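Long-range contacts in phosphatidylserine synthase (Haemophilus influenzae, PDB 3HSI), which belongs to the phospholipase D superfamily and, as in that family, builds its chain around large mixed beta sheets: residues C[269-280]-C[363-373]; C[372-380]-C[392-402]. All blocks are in the same frame, centred on the assembly; numbering follows the deposited sequence.

Contact 1 of 2, residues C[269-280]-C[363-373]; sequences QVQKKLVICTPY and YHLKGVWVDDR
D371 grips the backbone of residues 271-273 with both carboxylate oxygens, at one end of an antiparallel ladder between strands 273-277 and 367-370. Segment 363-373 carries H364, K366 and D371 around strand 367-370, spaced as in the H-x-K-x4-D signature of the phospholipase D superfamily. OD1 of D371 accepts from K272 N at 2.8 Å, from above the carboxylate plane, and from K273 N almost in line with its C-O bond. OD2 turns its syn lone pair to Q271 N, 2.9 Å away, and its anti lone pair to NH1 of R373, which completes a salt bridge. With CG anti to the carbonyl carbon (chi1 -53°), the acid returns over the start of the neighbouring strand, and four donors fix its orientation.

Farther along, W369 turns its ring edge to V275 O and C277 SG; CE3 also lies 3.6 Å from V275 CG1, and CZ3 lies 3.8 Å from SG, a sulfur-aromatic contact in which the sulfur stands 79° off the ring normal. Helix 405-415 and R174 pack on W369, while L274 packs on V368 and V370 across the opposite face of the sheet.

In the second shell, H364 ND1 is bonded to D173 and K366 NZ to N381 and G379, while P279 wedges beside both residues. Beyond them, Y363 meets T278 O in its ring plane, with CE2 3.2 Å from that oxygen.

Contact 2 of 2, residues C[372-380]-C[392-402]; sequences DRYILLTGN and ENGLLIYDPQQ
Y374 lies against Y398 as a slipped aromatic pair, the planes tilted by 26° and the centroids 5.2 Å apart, giving little true overlap; Y374 CE1 touches Y398 CD1 at 3.5 Å. L396 continues this face of the sheet, its CD1 packing on Y374 CD1, and helix 258-268 closes over Y374 and L376. On the other face I375, L377, L395 and I397 form an aliphatic layer, drawn together where L377 CD1 meets I397 CD1 at 3.7 Å and covered by strand 171-179. Between the layers runs an antiparallel ladder in which I375-I397 and L377-L395 are the hydrogen-bonded pairs; D399 N extends it to R373 O. R373 and Y374 also form a classic beta bulge against V370 of the neighbouring strand 367-370.

The polar end of the pair is built differently. The amide of N380, whose OD1 is taken by L382 N, stacks on the E392 carboxylate with planes 21° apart. T378 carries OG1 anti to its amide nitrogen (chi1 -168°), giving to N393 O at 2.8 Å and receiving from N380 N at 3.1 Å in an ST turn. Bonded as both donor and acceptor, this buried hydroxyl has its rotation fixed, tying the strand end to the turn that follows.

How the contacts relate
Contacts 1 and 2 illustrate how successive strand pairings extend one sheet from a shared connection. D372 and R373 belong to both, and the strands they join, 367-370 and 374-378, are themselves neighbours, linked by a probable bond from L376 N to V368 O. Both contacts are largely buried, on the same side of the chain's centre, although contact 1 reaches exposed residues at its lysine-bearing turn. Their chemistry differs accordingly. The 269-280 and 363-373 pairing places a charged cluster at one end and the signature histidine and lysine toward the other; the 372-380 and 392-402 pairing is mainly aliphatic and aromatic, and K366 CB of contact 1 packs on its T378 O and N380 O.

Contact 1 of 2, residues C[269-280]-C[363-373]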
loop_
_atom_site.group_PDB
_atom_site.type_symbol
_atom_site.label_atom_id
_atom_site.label_comp_id
_atom_site.label_asym_id
_atom_site.label_seq_id
_atom_site.Cartn_x
_atom_site.Cartn_y
_atom_site.Cartn_z
ATOM N N GLN C 269 23.376 -5.138 -15.343
ATOM C CA GLN C 269 24.140 -5.549 -16.509
ATOM C C GLN C 269 24.836 -4.420 -17.241
ATOM O O GLN C 269 25.272 -4.606 -18.368
ATOM C CB GLN C 269 23.235 -6.302 -17.510
ATOM C CG GLN C 269 23.049 -7.778 -17.129
ATOM C CD GLN C 269 24.343 -8.547 -17.285
ATOM O OE1 GLN C 269 24.898 -8.615 -18.383
ATOM N NE2 GLN C 269 24.840 -9.123 -16.185
ATOM N N VAL C 270 24.927 -3.253 -16.626
ATOM C CA VAL C 270 25.731 -2.161 -17.148
ATOM C C VAL C 270 27.218 -2.546 -17.216
ATOM O O VAL C 270 27.807 -2.974 -16.218
ATOM C CB VAL C 270 25.551 -0.898 -16.291
ATOM C CG1 VAL C 270 26.497 0.246 -16.754
ATOM C CG2 VAL C 270 24.102 -0.460 -16.343
ATOM N N GLN C 271 27.825 -2.397 -18.391
ATOM C CA GLN C 271 29.238 -2.707 -18.531
ATOM C C GLN C 271 30.107 -1.455 -18.406
ATOM O O GLN C 271 31.222 -1.528 -17.884
ATOM C CB GLN C 271 29.512 -3.406 -19.868
ATOM C CG GLN C 271 28.761 -4.719 -20.061
ATOM C CD GLN C 271 29.077 -5.742 -18.980
ATOM O OE1 GLN C 271 28.304 -5.924 -18.033
ATOM N NE2 GLN C 271 30.215 -6.416 -19.113
ATOM N N LYS C 272 29.590 -0.321 -18.884
ATOM C CA LYS C 272 30.338 0.930 -18.977
ATOM C C LYS C 272 29.586 2.136 -18.412
ATOM O O LYS C 272 30.112 2.845 -17.555
ATOM C CB LYS C 272 30.713 1.222 -20.441
ATOM C CG LYS C 272 31.846 0.358 -20.950
ATOM C CD LYS C 272 32.186 0.696 -22.372
ATOM C CE LYS C 272 33.454 -0.018 -22.797
ATOM N NZ LYS C 272 34.702 0.745 -22.509
ATOM N N LYS C 273 28.386 2.399 -18.932
ATOM C CA LYS C 273 27.656 3.626 -18.583
ATOM C C LYS C 273 26.156 3.390 -18.514
ATOM O O LYS C 273 25.588 2.662 -19.324
ATOM C CB LYS C 273 28.007 4.813 -19.531
ATOM C CG LYS C 273 27.206 6.084 -19.219
ATOM C CD LYS C 273 28.001 7.402 -19.350
ATOM C CE LYS C 273 27.100 8.548 -19.808
ATOM N NZ LYS C 273 26.906 8.449 -21.330
ATOM N N LEU C 274 25.539 3.996 -17.508
ATOM C CA LEU C 274 24.098 3.981 -17.319
ATOM C C LEU C 274 23.637 5.400 -17.381
ATOM O O LEU C 274 24.191 6.250 -16.704
ATOM C CB LEU C 274 23.762 3.427 -15.934
ATOM C CG LEU C 274 22.303 3.461 -15.487
ATOM C CD1 LEU C 274 21.465 2.643 -16.463
ATOM C CD2 LEU C 274 22.182 2.890 -14.015
ATOM N N VAL C 275 22.626 5.658 -18.190
ATOM C CA VAL C 275 21.980 6.966 -18.177
ATOM C C VAL C 275 20.553 6.782 -17.711
ATOM O O VAL C 275 19.885 5.866 -18.137
ATOM C CB VAL C 275 21.984 7.631 -19.597
ATOM C CG1 VAL C 275 21.346 9.027 -19.553
ATOM C CG2 VAL C 275 23.439 7.723 -20.133
ATOM N N ILE C 276 20.073 7.674 -16.865
ATOM C CA ILE C 276 18.720 7.582 -16.338
ATOM C C ILE C 276 18.080 8.952 -16.413
ATOM O O ILE C 276 18.720 9.967 -16.096
ATOM C CB ILE C 276 18.759 7.190 -14.845
ATOM C CG1 ILE C 276 19.426 5.828 -14.639
ATOM C CG2 ILE C 276 17.348 7.219 -14.235
ATOM C CD1 ILE C 276 19.803 5.569 -13.128
ATOM N N CYS C 277 16.840 8.992 -16.886
ATOM C CA CYS C 277 15.983 10.173 -16.758
ATOM C C CYS C 277 14.868 9.813 -15.813
ATOM O O CYS C 277 14.266 8.745 -15.937
ATOM C CB CYS C 277 15.388 10.550 -18.105
ATOM S SG CYS C 277 16.493 11.596 -19.067
ATOM N N THR C 278 14.588 10.692 -14.866
ATOM C CA THR C 278 13.452 10.510 -13.990
ATOM C C THR C 278 12.954 11.922 -13.676
ATOM O O THR C 278 13.781 12.861 -13.553
ATOM C CB THR C 278 13.864 9.702 -12.678
ATOM O OG1 THR C 278 12.721 9.514 -11.844
ATOM C CG2 THR C 278 14.885 10.428 -11.864
ATOM N N PRO C 279 11.617 12.099 -13.542
ATOM C CA PRO C 279 11.071 13.418 -13.176
ATOM C C PRO C 279 11.529 13.905 -11.801
ATOM O O PRO C 279 12.054 15.025 -11.686
ATOM C CB PRO C 279 9.566 13.187 -13.168
ATOM C CG PRO C 279 9.376 11.877 -13.894
ATOM C CD PRO C 279 10.563 11.077 -13.646
ATOM N N TYR C 280 11.355 13.060 -10.789
ATOM C CA TYR C 280 11.722 13.367 -9.386
ATOM C C TYR C 280 12.843 12.432 -8.995
ATOM O O TYR C 280 12.814 11.269 -9.360
ATOM C CB TYR C 280 10.527 13.128 -8.415
ATOM C CG TYR C 280 9.176 13.386 -9.065
ATOM C CD1 TYR C 280 8.745 14.689 -9.309
ATOM C CD2 TYR C 280 8.372 12.332 -9.508
ATOM C CE1 TYR C 280 7.530 14.954 -9.952
ATOM C CE2 TYR C 280 7.145 12.577 -10.156
ATOM C CZ TYR C 280 6.728 13.904 -10.365
ATOM O OH TYR C 280 5.524 14.186 -10.999
ATOM N N TYR C 363 9.419 19.466 -16.006
ATOM C CA TYR C 363 10.170 18.339 -16.488
ATOM C C TYR C 363 9.505 17.030 -16.126
ATOM O O TYR C 363 9.322 16.741 -14.979
ATOM C CB TYR C 363 11.572 18.406 -15.898
ATOM C CG TYR C 363 12.514 17.289 -16.255
ATOM C CD1 TYR C 363 13.326 17.395 -17.367
ATOM C CD2 TYR C 363 12.652 16.154 -15.428
ATOM C CE1 TYR C 363 14.238 16.428 -17.679
ATOM C CE2 TYR C 363 13.567 15.146 -15.741
ATOM C CZ TYR C 363 14.369 15.301 -16.876
ATOM O OH TYR C 363 15.288 14.347 -17.263
ATOM N N HIS C 364 9.197 16.216 -17.126
ATOM C CA HIS C 364 8.604 14.922 -16.866
ATOM C C HIS C 364 9.236 13.788 -17.705
ATOM O O HIS C 364 8.513 12.928 -18.188
ATOM C CB HIS C 364 7.121 15.019 -17.190
ATOM C CG HIS C 364 6.303 13.891 -16.652
ATOM N ND1 HIS C 364 5.626 12.999 -17.476
ATOM C CD2 HIS C 364 6.048 13.508 -15.375
ATOM C CE1 HIS C 364 4.985 12.121 -16.722
ATOM N NE2 HIS C 364 5.233 12.402 -15.447
ATOM N N LEU C 365 10.555 13.786 -17.892
ATOM C CA LEU C 365 11.196 12.734 -18.698
ATOM C C LEU C 365 11.535 11.512 -17.860
ATOM O O LEU C 365 11.969 11.619 -16.697
ATOM C CB LEU C 365 12.499 13.220 -19.350
ATOM C CG LEU C 365 12.550 14.446 -20.233
ATOM C CD1 LEU C 365 14.020 14.750 -20.482
ATOM C CD2 LEU C 365 11.902 14.200 -21.511
ATOM N N LYS C 366 11.325 10.361 -18.478
ATOM C CA LYS C 366 11.687 9.043 -17.921
ATOM C C LYS C 366 12.464 8.329 -19.032
ATOM O O LYS C 366 12.149 8.488 -20.216
ATOM C CB LYS C 366 10.431 8.210 -17.617
ATOM C CG LYS C 366 9.282 8.912 -16.873
ATOM C CD LYS C 366 8.227 9.383 -17.839
ATOM C CE LYS C 366 7.074 10.041 -17.107
ATOM N NZ LYS C 366 6.248 9.139 -16.171
ATOM N N GLY C 367 13.478 7.564 -18.650
ATOM C CA GLY C 367 14.249 6.752 -19.584
ATOM C C GLY C 367 15.414 6.051 -18.913
ATOM O O GLY C 367 15.873 6.439 -17.818
ATOM N N VAL C 368 15.853 4.967 -19.528
ATOM C CA VAL C 368 17.041 4.220 -19.068
ATOM C C VAL C 368 17.798 3.857 -20.318
ATOM O O VAL C 368 17.214 3.390 -21.277
ATOM C CB VAL C 368 16.702 2.930 -18.276
ATOM C CG1 VAL C 368 17.983 2.158 -17.972
ATOM C CG2 VAL C 368 15.935 3.236 -16.944
ATOM N N TRP C 369 19.092 4.140 -20.319
ATOM C CA TRP C 369 19.958 3.722 -21.384
ATOM C C TRP C 369 21.135 2.943 -20.783
ATOM O O TRP C 369 21.803 3.420 -19.871
ATOM C CB TRP C 369 20.529 4.927 -22.123
ATOM C CG TRP C 369 19.608 5.820 -22.874
ATOM C CD1 TRP C 369 19.457 5.876 -24.248
ATOM C CD2 TRP C 369 18.785 6.882 -22.340
ATOM N NE1 TRP C 369 18.570 6.900 -24.590
ATOM C CE2 TRP C 369 18.160 7.535 -23.445
ATOM C CE3 TRP C 369 18.521 7.344 -21.053
ATOM C CZ2 TRP C 369 17.289 8.621 -23.283
ATOM C CZ3 TRP C 369 17.665 8.429 -20.897
ATOM C CH2 TRP C 369 17.059 9.052 -22.000
ATOM N N VAL C 370 21.392 1.766 -21.330
ATOM C CA VAL C 370 22.491 0.901 -20.879
ATOM C C VAL C 370 23.545 0.821 -21.962
ATOM O O VAL C 370 23.269 0.366 -23.079
ATOM C CB VAL C 370 21.979 -0.494 -20.493
ATOM C CG1 VAL C 370 23.171 -1.464 -20.155
ATOM C CG2 VAL C 370 21.006 -0.337 -19.304
ATOM N N ASP C 371 24.737 1.329 -21.646
ATOM C CA ASP C 371 25.866 1.342 -22.610
ATOM C C ASP C 371 25.317 1.830 -23.975
ATOM O O ASP C 371 24.564 2.815 -24.009
ATOM C CB ASP C 371 26.527 -0.041 -22.682
ATOM C CG ASP C 371 26.935 -0.583 -21.292
ATOM O OD1 ASP C 371 27.282 0.198 -20.392
ATOM O OD2 ASP C 371 26.893 -1.808 -21.077
ATOM N N ASP C 372 25.621 1.136 -25.068
ATOM C CA ASP C 372 25.076 1.477 -26.392
ATOM C C ASP C 372 24.166 0.362 -26.910
ATOM O O ASP C 372 23.933 0.237 -28.120
ATOM C CB ASP C 372 26.215 1.757 -27.389
ATOM C CG ASP C 372 27.330 0.705 -27.303
ATOM O OD1 ASP C 372 27.217 -0.250 -26.462
ATOM O OD2 ASP C 372 28.332 0.829 -28.062
ATOM N N ARG C 373 23.621 -0.409 -25.978
ATOM C CA ARG C 373 23.060 -1.725 -26.251
ATOM C C ARG C 373 21.538 -1.808 -25.976
ATOM O O ARG C 373 20.789 -2.411 -26.758
ATOM C CB ARG C 373 23.841 -2.712 -25.374
ATOM C CG ARG C 373 23.586 -4.198 -25.540
ATOM C CD ARG C 373 24.733 -5.036 -24.851
ATOM N NE ARG C 373 24.559 -5.166 -23.389
ATOM C CZ ARG C 373 25.077 -4.329 -22.471
ATOM N NH1 ARG C 373 25.818 -3.290 -22.844
ATOM N NH2 ARG C 373 24.871 -4.523 -21.171
#

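Contact 2 of 2, residues C[372-380]-C[392-402]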
loop_
_atom_site.group_PDB
_atom_site.type_symbol
_atom_site.label_atom_id
_atom_site.label_comp_id
_atom_site.label_asym_id
_atom_site.label_seq_id
_atom_site.Cartn_x
_atom_site.Cartn_y
_atom_site.Cartn_z
ATOM N N ASP C 372 25.621 1.136 -25.068
ATOM C CA ASP C 372 25.076 1.477 -26.392
ATOM C C ASP C 372 24.166 0.362 -26.910
ATOM O O ASP C 372 23.933 0.237 -28.120
ATOM C CB ASP C 372 26.215 1.757 -27.389
ATOM C CG ASP C 372 27.330 0.705 -27.303
ATOM O OD1 ASP C 372 27.217 -0.250 -26.462
ATOM O OD2 ASP C 372 28.332 0.829 -28.062
ATOM N N ARG C 373 23.621 -0.409 -25.978
ATOM C CA ARG C 373 23.060 -1.725 -26.251
ATOM C C ARG C 373 21.538 -1.808 -25.976
ATOM O O ARG C 373 20.789 -2.411 -26.758
ATOM C CB ARG C 373 23.841 -2.712 -25.374
ATOM C CG ARG C 373 23.586 -4.198 -25.540
ATOM C CD ARG C 373 24.733 -5.036 -24.851
ATOM N NE ARG C 373 24.559 -5.166 -23.389
ATOM C CZ ARG C 373 25.077 -4.329 -22.471
ATOM N NH1 ARG C 373 25.818 -3.290 -22.844
ATOM N NH2 ARG C 373 24.871 -4.523 -21.171
ATOM N N TYR C 374 21.087 -1.185 -24.882
ATOM C CA TYR C 374 19.654 -1.113 -24.544
ATOM C C TYR C 374 19.165 0.297 -24.312
ATOM O O TYR C 374 19.870 1.115 -23.701
ATOM C CB TYR C 374 19.376 -1.868 -23.261
ATOM C CG TYR C 374 19.728 -3.331 -23.299
ATOM C CD1 TYR C 374 18.849 -4.259 -23.870
ATOM C CD2 TYR C 374 20.917 -3.782 -22.754
ATOM C CE1 TYR C 374 19.136 -5.600 -23.897
ATOM C CE2 TYR C 374 21.238 -5.132 -22.785
ATOM C CZ TYR C 374 20.331 -6.032 -23.351
ATOM O OH TYR C 374 20.618 -7.358 -23.374
ATOM N N ILE C 375 17.927 0.538 -24.744
ATOM C CA ILE C 375 17.217 1.815 -24.635
ATOM C C ILE C 375 15.789 1.437 -24.226
ATOM O O ILE C 375 15.026 0.886 -25.017
ATOM C CB ILE C 375 17.167 2.584 -26.029
ATOM C CG1 ILE C 375 18.571 2.854 -26.561
ATOM C CG2 ILE C 375 16.457 3.931 -25.923
ATOM C CD1 ILE C 375 18.959 1.991 -27.747
ATOM N N LEU C 376 15.435 1.743 -22.986
ATOM C CA LEU C 376 14.109 1.479 -22.479
ATOM C C LEU C 376 13.230 2.715 -22.560
ATOM O O LEU C 376 13.523 3.756 -21.923
ATOM C CB LEU C 376 14.185 1.039 -21.018
ATOM C CG LEU C 376 12.841 0.746 -20.356
ATOM C CD1 LEU C 376 12.130 -0.378 -21.106
ATOM C CD2 LEU C 376 13.001 0.384 -18.849
ATOM N N LEU C 377 12.156 2.586 -23.322
ATOM C CA LEU C 377 11.135 3.607 -23.383
ATOM C C LEU C 377 10.063 3.166 -22.420
ATOM O O LEU C 377 9.507 2.063 -22.546
ATOM C CB LEU C 377 10.542 3.713 -24.791
ATOM C CG LEU C 377 11.529 3.626 -25.953
ATOM C CD1 LEU C 377 10.785 3.565 -27.318
ATOM C CD2 LEU C 377 12.555 4.743 -25.934
ATOM N N THR C 378 9.755 4.012 -21.453
ATOM C CA THR C 378 8.851 3.597 -20.445
ATOM C C THR C 378 8.106 4.776 -19.884
ATOM O O THR C 378 8.609 5.909 -19.908
ATOM C CB THR C 378 9.586 2.797 -19.352
ATOM O OG1 THR C 378 8.633 2.169 -18.508
ATOM C CG2 THR C 378 10.552 3.666 -18.505
ATOM N N GLY C 379 6.898 4.522 -19.402
ATOM C CA GLY C 379 6.199 5.513 -18.620
ATOM C C GLY C 379 6.546 5.377 -17.149
ATOM O O GLY C 379 6.032 6.129 -16.330
ATOM N N ASN C 380 7.446 4.455 -16.820
ATOM C CA ASN C 380 7.806 4.169 -15.409
ATOM C C ASN C 380 8.642 5.324 -14.796
ATOM O O ASN C 380 9.701 5.680 -15.298
ATOM C CB ASN C 380 8.508 2.799 -15.336
ATOM C CG ASN C 380 8.746 2.316 -13.913
ATOM O OD1 ASN C 380 9.193 3.060 -13.040
ATOM N ND2 ASN C 380 8.465 1.052 -13.686
ATOM N N GLU C 392 2.226 -0.400 -15.305
ATOM C CA GLU C 392 3.255 0.199 -16.146
ATOM C C GLU C 392 3.533 -0.625 -17.386
ATOM O O GLU C 392 3.265 -1.844 -17.419
ATOM C CB GLU C 392 4.577 0.334 -15.364
ATOM C CG GLU C 392 4.453 0.966 -13.969
ATOM C CD GLU C 392 4.534 2.485 -14.016
ATOM O OE1 GLU C 392 4.633 3.057 -15.129
ATOM O OE2 GLU C 392 4.523 3.115 -12.941
ATOM N N ASN C 393 4.102 0.027 -18.405
ATOM C CA ASN C 393 4.642 -0.743 -19.513
ATOM C C ASN C 393 5.962 -0.174 -20.063
ATOM O O ASN C 393 6.460 0.839 -19.576
ATOM C CB ASN C 393 3.595 -1.000 -20.593
ATOM C CG ASN C 393 3.266 0.244 -21.416
ATOM O OD1 ASN C 393 3.567 1.373 -21.020
ATOM N ND2 ASN C 393 2.618 0.030 -22.566
ATOM N N GLY C 394 6.533 -0.852 -21.050
ATOM C CA GLY C 394 7.769 -0.416 -21.647
ATOM C C GLY C 394 8.031 -1.034 -23.006
ATOM O O GLY C 394 7.554 -2.142 -23.315
ATOM N N LEU C 395 8.769 -0.297 -23.831
ATOM C CA LEU C 395 9.351 -0.878 -25.026
ATOM C C LEU C 395 10.855 -0.948 -24.775
ATOM O O LEU C 395 11.537 0.084 -24.654
ATOM C CB LEU C 395 9.010 -0.048 -26.271
ATOM C CG LEU C 395 7.520 0.237 -26.511
ATOM C CD1 LEU C 395 7.279 1.176 -27.734
ATOM C CD2 LEU C 395 6.723 -1.085 -26.666
ATOM N N LEU C 396 11.357 -2.165 -24.649
ATOM C CA LEU C 396 12.792 -2.360 -24.571
ATOM C C LEU C 396 13.365 -2.505 -25.960
ATOM O O LEU C 396 13.118 -3.496 -26.650
ATOM C CB LEU C 396 13.193 -3.559 -23.691
ATOM C CG LEU C 396 14.717 -3.762 -23.550
ATOM C CD1 LEU C 396 15.405 -2.563 -22.834
ATOM C CD2 LEU C 396 15.073 -5.074 -22.825
ATOM N N ILE C 397 14.143 -1.506 -26.362
ATOM C CA ILE C 397 14.883 -1.579 -27.609
ATOM C C ILE C 397 16.286 -2.197 -27.385
ATOM O O ILE C 397 17.042 -1.770 -26.524
ATOM C CB ILE C 397 15.018 -0.185 -28.262
ATOM C CG1 ILE C 397 13.624 0.363 -28.594
ATOM C CG2 ILE C 397 15.873 -0.274 -29.479
ATOM C CD1 ILE C 397 13.600 1.816 -28.946
ATOM N N TYR C 398 16.582 -3.229 -28.158
ATOM C CA TYR C 398 17.888 -3.864 -28.196
ATOM C C TYR C 398 18.577 -3.483 -29.511
ATOM O O TYR C 398 18.059 -3.762 -30.602
ATOM C CB TYR C 398 17.702 -5.370 -28.117
ATOM C CG TYR C 398 18.984 -6.179 -28.091
ATOM C CD1 TYR C 398 20.059 -5.810 -27.267
ATOM C CD2 TYR C 398 19.092 -7.356 -28.840
ATOM C CE1 TYR C 398 21.239 -6.572 -27.234
ATOM C CE2 TYR C 398 20.259 -8.127 -28.818
ATOM C CZ TYR C 398 21.322 -7.721 -28.018
ATOM O OH TYR C 398 22.448 -8.476 -27.981
ATOM N N ASP C 399 19.756 -2.882 -29.381
ATOM C CA ASP C 399 20.504 -2.341 -30.504
ATOM C C ASP C 399 21.939 -2.869 -30.508
ATOM O O ASP C 399 22.869 -2.097 -30.293
ATOM C CB ASP C 399 20.495 -0.807 -30.434
ATOM C CG ASP C 399 21.076 -0.157 -31.670
ATOM O OD1 ASP C 399 21.136 -0.832 -32.743
ATOM O OD2 ASP C 399 21.490 1.031 -31.552
ATOM N N PRO C 400 22.118 -4.191 -30.763
ATOM C CA PRO C 400 23.446 -4.846 -30.654
ATOM C C PRO C 400 24.511 -4.310 -31.616
ATOM O O PRO C 400 25.682 -4.332 -31.274
ATOM C CB PRO C 400 23.151 -6.323 -30.963
ATOM C CG PRO C 400 21.814 -6.339 -31.659
ATOM C CD PRO C 400 21.052 -5.153 -31.116
ATOM N N GLN C 401 24.116 -3.827 -32.796
ATOM C CA GLN C 401 25.091 -3.331 -33.765
ATOM C C GLN C 401 25.074 -1.808 -33.858
ATOM O O GLN C 401 25.517 -1.253 -34.854
ATOM C CB GLN C 401 24.839 -3.948 -35.146
ATOM C CG GLN C 401 24.927 -5.472 -35.140
ATOM C CD GLN C 401 25.056 -6.060 -36.520
ATOM O OE1 GLN C 401 25.648 -5.453 -37.424
ATOM N NE2 GLN C 401 24.527 -7.258 -36.696
ATOM N N GLN C 402 24.568 -1.152 -32.811
ATOM C CA GLN C 402 24.517 0.306 -32.710
ATOM C C GLN C 402 23.868 0.965 -33.920
ATOM O O GLN C 402 24.252 2.046 -34.315
ATOM C CB GLN C 402 25.903 0.910 -32.428
ATOM C CG GLN C 402 26.385 0.691 -30.979
ATOM C CD GLN C 402 26.580 -0.791 -30.644
ATOM O OE1 GLN C 402 25.851 -1.371 -29.822
ATOM N NE2 GLN C 402 27.537 -1.411 -31.302
HETATM O O HOH W 1 22.704 2.159 -29.674
HETATM O O HOH W 2 5.137 5.434 -13.054
#